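Local coordinates for TRAP dicarboxylate ABC transporter, substrate-binding protein (Roseobacter denitrificans, PDB 4OVQ) that binds beta-D-glucuronate as the periplasmic solute-binding protein of a TRAP transporter, probably presenting the sugar acid for uptake, at residues N30-V33 / D34-N38; A205-N208 / W209-E213. All blocks are in the same frame, centred on the assembly; numbering follows the deposited sequence.

Overall arrangement
Soon after the N terminus the chain leaves strand 25-29 of the five-stranded sheet, and contact 1 closes the short loop that leads into helix 37-52. Much later it leaves strand 204-207, an outer strand of the four-stranded sheet, and contact 2 makes the abrupt junction with helix 209-214. The two local contacts lie in series, neither nested nor crossed, with centres about 13 Å apart. They nevertheless meet in space: the Y36 ring packs against P210, and its hydroxyl reaches S211. Long helix 248-282 touches both, W269 lying against P37 and P210. Together they bring a strand-to-helix junction from each sheet to the same bound glucuronate.

Contact 1 of 2, residues N30-V33 / D34-N38; sequences NIHV and DGYPN. With BDP (beta-D-glucopyranuronic acid), chain C.
H32 lies flat on the ring of Y36, an offset stack whose planes differ by only 4° and whose centroids are 3.7 Å apart. The histidine begins at the ring rim, its CB 3.5 Å from Y36 CD2. Its CG then comes to 3.2 Å from that same CD2, and farther out CE1 lies 3.3 Å from Y36 CE2. On the other branch, H32 CD2 lies 4.0 Å from N38 ND2, obliquely to the ring; that amide nitrogen is hydrogen-bonded to N86. At the tip, NE2 donates a hydrogen bond of 2.9 Å to O2 of the glucuronate, which lies at the ring edge in its plane. With CG anti to the carbonyl carbon (chi1 -68°), the imidazole folds back over Y36; I31 CG2 covers the opposite face near its rim. Histidine suits the place because it is flat enough to stack and still carries an N-H for the sugar. Between the two residues the chain makes a type II beta turn, V33 to Y36, closed by a weak 3.3 Å bond from Y36 N to V33 O and bringing Y36 back to H32. G35 takes the positive phi (78°) that glycine readily adopts. Y36 is the N-cap residue, and P37 starts helix 37-52, a position needing no backbone N-H. The loop runs from strand 25-29 into that helix, with P37 resting on helix 248-282 and Y36 packed against helix 209-214.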
# COMPACT_ATOMS: atom_id res chain seq x y z
N ASN A 30 2.31 8.81 -8.97
CA ASN A 30 1.90 7.42 -8.87
C ASN A 30 3.09 6.56 -9.28
O ASN A 30 3.79 6.90 -10.24
CB ASN A 30 0.69 7.17 -9.81
CG ASN A 30 0.43 5.69 -10.11
OD1 ASN A 30 0.45 4.86 -9.22
ND2 ASN A 30 0.15 5.34 -11.38
N ILE A 31 3.33 5.46 -8.58
CA ILE A 31 4.51 4.64 -8.86
C ILE A 31 4.31 3.63 -9.99
O ILE A 31 5.29 3.08 -10.50
CB ILE A 31 5.00 3.91 -7.57
CG1 ILE A 31 6.49 3.53 -7.61
CG2 ILE A 31 4.11 2.73 -7.23
CD1 ILE A 31 7.07 3.33 -6.17
N HIS A 32 3.06 3.40 -10.41
CA HIS A 32 2.71 2.24 -11.23
C HIS A 32 2.84 2.47 -12.74
O HIS A 32 2.94 3.60 -13.20
CB HIS A 32 1.33 1.69 -10.85
CG HIS A 32 1.34 1.07 -9.49
ND1 HIS A 32 1.92 -0.16 -9.25
CD2 HIS A 32 0.90 1.53 -8.29
CE1 HIS A 32 1.83 -0.43 -7.96
NE2 HIS A 32 1.21 0.57 -7.35
N VAL A 33 2.80 1.37 -13.46
CA VAL A 33 2.97 1.40 -14.92
C VAL A 33 1.66 1.51 -15.65
O VAL A 33 0.60 1.61 -15.03
CB VAL A 33 3.67 0.15 -15.39
CG1 VAL A 33 5.03 0.04 -14.73
CG2 VAL A 33 2.82 -1.05 -15.07
N ASP A 34 1.73 1.45 -16.98
CA ASP A 34 0.54 1.62 -17.77
C ASP A 34 -0.47 0.52 -17.54
O ASP A 34 -0.13 -0.66 -17.41
CB ASP A 34 0.87 1.65 -19.28
CG ASP A 34 1.64 2.89 -19.70
OD1 ASP A 34 1.71 3.87 -18.94
OD2 ASP A 34 2.20 2.86 -20.83
N GLY A 35 -1.74 0.92 -17.53
CA GLY A 35 -2.82 -0.04 -17.42
C GLY A 35 -3.08 -0.57 -16.04
O GLY A 35 -4.08 -1.28 -15.83
N TYR A 36 -2.17 -0.26 -15.09
CA TYR A 36 -2.36 -0.68 -13.72
C TYR A 36 -3.58 0.03 -13.19
O TYR A 36 -3.83 1.20 -13.56
CB TYR A 36 -1.13 -0.30 -12.89
CG TYR A 36 -0.95 -1.08 -11.61
CD1 TYR A 36 -0.36 -2.34 -11.63
CD2 TYR A 36 -1.33 -0.54 -10.38
CE1 TYR A 36 -0.20 -3.05 -10.44
CE2 TYR A 36 -1.16 -1.22 -9.20
CZ TYR A 36 -0.59 -2.48 -9.23
OH TYR A 36 -0.39 -3.17 -8.07
N PRO A 37 -4.36 -0.66 -12.38
CA PRO A 37 -5.61 -0.12 -11.83
C PRO A 37 -5.42 1.28 -11.29
O PRO A 37 -6.18 2.20 -11.63
CB PRO A 37 -5.97 -1.11 -10.72
CG PRO A 37 -5.47 -2.45 -11.30
CD PRO A 37 -4.19 -2.09 -12.04
N ASN A 38 -4.39 1.48 -10.47
CA ASN A 38 -4.15 2.80 -9.89
C ASN A 38 -3.83 3.88 -10.92
O ASN A 38 -4.15 5.08 -10.75
CB ASN A 38 -2.97 2.74 -8.92
CG ASN A 38 -3.18 1.80 -7.78
OD1 ASN A 38 -3.75 0.73 -7.93
ND2 ASN A 38 -2.67 2.18 -6.62
C1 BDP C . 2.63 -1.87 -3.95
C2 BDP C . 2.08 -0.49 -3.69
C3 BDP C . 3.12 0.47 -4.08
C4 BDP C . 4.36 0.23 -3.29
C5 BDP C . 4.85 -1.18 -3.49
C6 BDP C . 6.11 -1.51 -2.66
O2 BDP C . 0.93 -0.35 -4.59
O3 BDP C . 2.60 1.78 -3.65
O4 BDP C . 5.42 1.20 -3.70
O5 BDP C . 3.84 -2.13 -3.17
O6A BDP C . 6.97 -0.61 -2.48
O1 BDP C . 1.74 -2.89 -3.60
O6B BDP C . 6.23 -2.72 -2.37

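Contact 2 of 2, residues A205-N208 / W209-E213. With BDP (beta-D-glucopyranuronic acid), chain C.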
# COMPACT_ATOMS: atom_id res chain seq x y z
N ALA A 205 10.80 -11.05 -1.81
CA ALA A 205 10.09 -9.85 -1.45
C ALA A 205 8.64 -10.24 -1.18
O ALA A 205 8.34 -11.41 -0.97
CB ALA A 205 10.21 -8.84 -2.58
N GLU A 206 7.74 -9.27 -1.12
CA GLU A 206 6.34 -9.57 -0.86
C GLU A 206 5.45 -8.48 -1.45
O GLU A 206 5.81 -7.29 -1.42
CB GLU A 206 6.09 -9.77 0.64
CG GLU A 206 6.73 -8.76 1.59
CD GLU A 206 5.94 -7.45 1.72
OE1 GLU A 206 6.55 -6.36 1.48
OE2 GLU A 206 4.73 -7.49 2.07
N ASN A 207 4.31 -8.88 -2.00
CA ASN A 207 3.43 -7.92 -2.63
C ASN A 207 2.15 -8.57 -3.10
O ASN A 207 1.98 -9.77 -2.98
CB ASN A 207 4.11 -7.20 -3.79
CG ASN A 207 3.78 -5.73 -3.80
OD1 ASN A 207 2.60 -5.38 -3.80
ND2 ASN A 207 4.79 -4.86 -3.75
N ASN A 208 1.24 -7.76 -3.62
CA ASN A 208 -0.00 -8.29 -4.19
C ASN A 208 0.25 -8.87 -5.60
O ASN A 208 1.32 -8.72 -6.18
CB ASN A 208 -1.04 -7.18 -4.24
CG ASN A 208 -0.54 -5.92 -4.92
OD1 ASN A 208 0.04 -5.95 -5.99
ND2 ASN A 208 -0.77 -4.76 -4.28
N TRP A 209 -0.75 -9.57 -6.16
CA TRP A 209 -0.57 -10.16 -7.48
C TRP A 209 -0.23 -9.17 -8.58
O TRP A 209 0.67 -9.41 -9.38
CB TRP A 209 -1.79 -10.96 -7.94
CG TRP A 209 -2.02 -12.23 -7.22
CD1 TRP A 209 -2.97 -12.46 -6.27
CD2 TRP A 209 -1.32 -13.47 -7.40
NE1 TRP A 209 -2.91 -13.77 -5.84
CE2 TRP A 209 -1.90 -14.41 -6.52
CE3 TRP A 209 -0.25 -13.88 -8.21
CZ2 TRP A 209 -1.46 -15.74 -6.43
CZ3 TRP A 209 0.19 -15.20 -8.11
CH2 TRP A 209 -0.42 -16.11 -7.23
N PRO A 210 -0.96 -8.04 -8.66
CA PRO A 210 -0.67 -7.12 -9.76
C PRO A 210 0.74 -6.49 -9.76
O PRO A 210 1.32 -6.23 -10.82
CB PRO A 210 -1.77 -6.06 -9.62
CG PRO A 210 -2.89 -6.78 -8.92
CD PRO A 210 -2.18 -7.67 -7.94
N SER A 211 1.29 -6.24 -8.58
CA SER A 211 2.66 -5.70 -8.48
C SER A 211 3.68 -6.78 -8.82
O SER A 211 4.65 -6.51 -9.50
CB SER A 211 2.95 -5.19 -7.07
OG SER A 211 2.34 -3.93 -6.81
N TYR A 212 3.44 -7.99 -8.34
CA TYR A 212 4.34 -9.12 -8.60
C TYR A 212 4.45 -9.31 -10.10
O TYR A 212 5.52 -9.53 -10.65
CB TYR A 212 3.75 -10.36 -7.95
CG TYR A 212 4.44 -11.69 -8.18
CD1 TYR A 212 5.79 -11.85 -7.87
CD2 TYR A 212 3.73 -12.81 -8.62
CE1 TYR A 212 6.40 -13.08 -8.03
CE2 TYR A 212 4.35 -14.03 -8.80
CZ TYR A 212 5.68 -14.15 -8.50
OH TYR A 212 6.27 -15.37 -8.67
N GLU A 213 3.31 -9.17 -10.77
CA GLU A 213 3.27 -9.33 -12.20
C GLU A 213 3.85 -8.12 -12.95
O GLU A 213 4.77 -8.27 -13.74
CB GLU A 213 1.83 -9.67 -12.61
CG GLU A 213 1.63 -9.93 -14.07
CD GLU A 213 1.13 -8.70 -14.78
OE1 GLU A 213 0.06 -8.17 -14.42
OE2 GLU A 213 1.85 -8.23 -15.67
C1 BDP C . 2.63 -1.87 -3.95
C2 BDP C . 2.08 -0.49 -3.69
C3 BDP C . 3.12 0.47 -4.08
C4 BDP C . 4.36 0.23 -3.29
C5 BDP C . 4.85 -1.18 -3.49
C6 BDP C . 6.11 -1.51 -2.66
O2 BDP C . 0.93 -0.35 -4.59
O3 BDP C . 2.60 1.78 -3.65
O4 BDP C . 5.42 1.20 -3.70
O5 BDP C . 3.84 -2.13 -3.17
O6A BDP C . 6.97 -0.61 -2.48
O1 BDP C . 1.74 -2.89 -3.60
O6B BDP C . 6.23 -2.72 -2.37
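N208 OD1 turns back over the start of helix 209-214 and receives S211 N at 2.9 Å, nearly in line with its own C=O bond (175°). For this the N208 side chain takes the torsion that sets CG between backbone N and carbonyl carbon (chi1 52°). Its other amide atom, ND2, is satisfied by the carbonyl of A143 and lies 3.2 Å from glucuronate O1. The backbone carbonyl of N208 is used too, accepting Y212 N at 3.1 Å as the first i to i+4 bond of the helix. This is an asparagine N-cap: a short side chain replaces the acceptor that the first helical turn lacks, and P210, which has no N-H, fits in that turn without needing one. The cap directly follows strand 204-207, whose last residue, N207, grips the ligand. N207 OD1 accepts from the glucuronate O1 hydroxyl at 2.6 Å and, through an in-plane lone pair, from N208 N at 2.7 Å. Those two bonds to OD1 favour the amide orientation in which N207 ND2 faces ring oxygen O5, to which it donates at 2.9 Å, with an N-H...O angle of 161°. Asparagine suits this site by offering an acceptor and a donor to neighbouring sugar oxygens. S211 OG is hydrogen-bonded to the Y36 hydroxyl and also lies 3.2 Å from N208 OD1, with N207 OD1 slightly farther off.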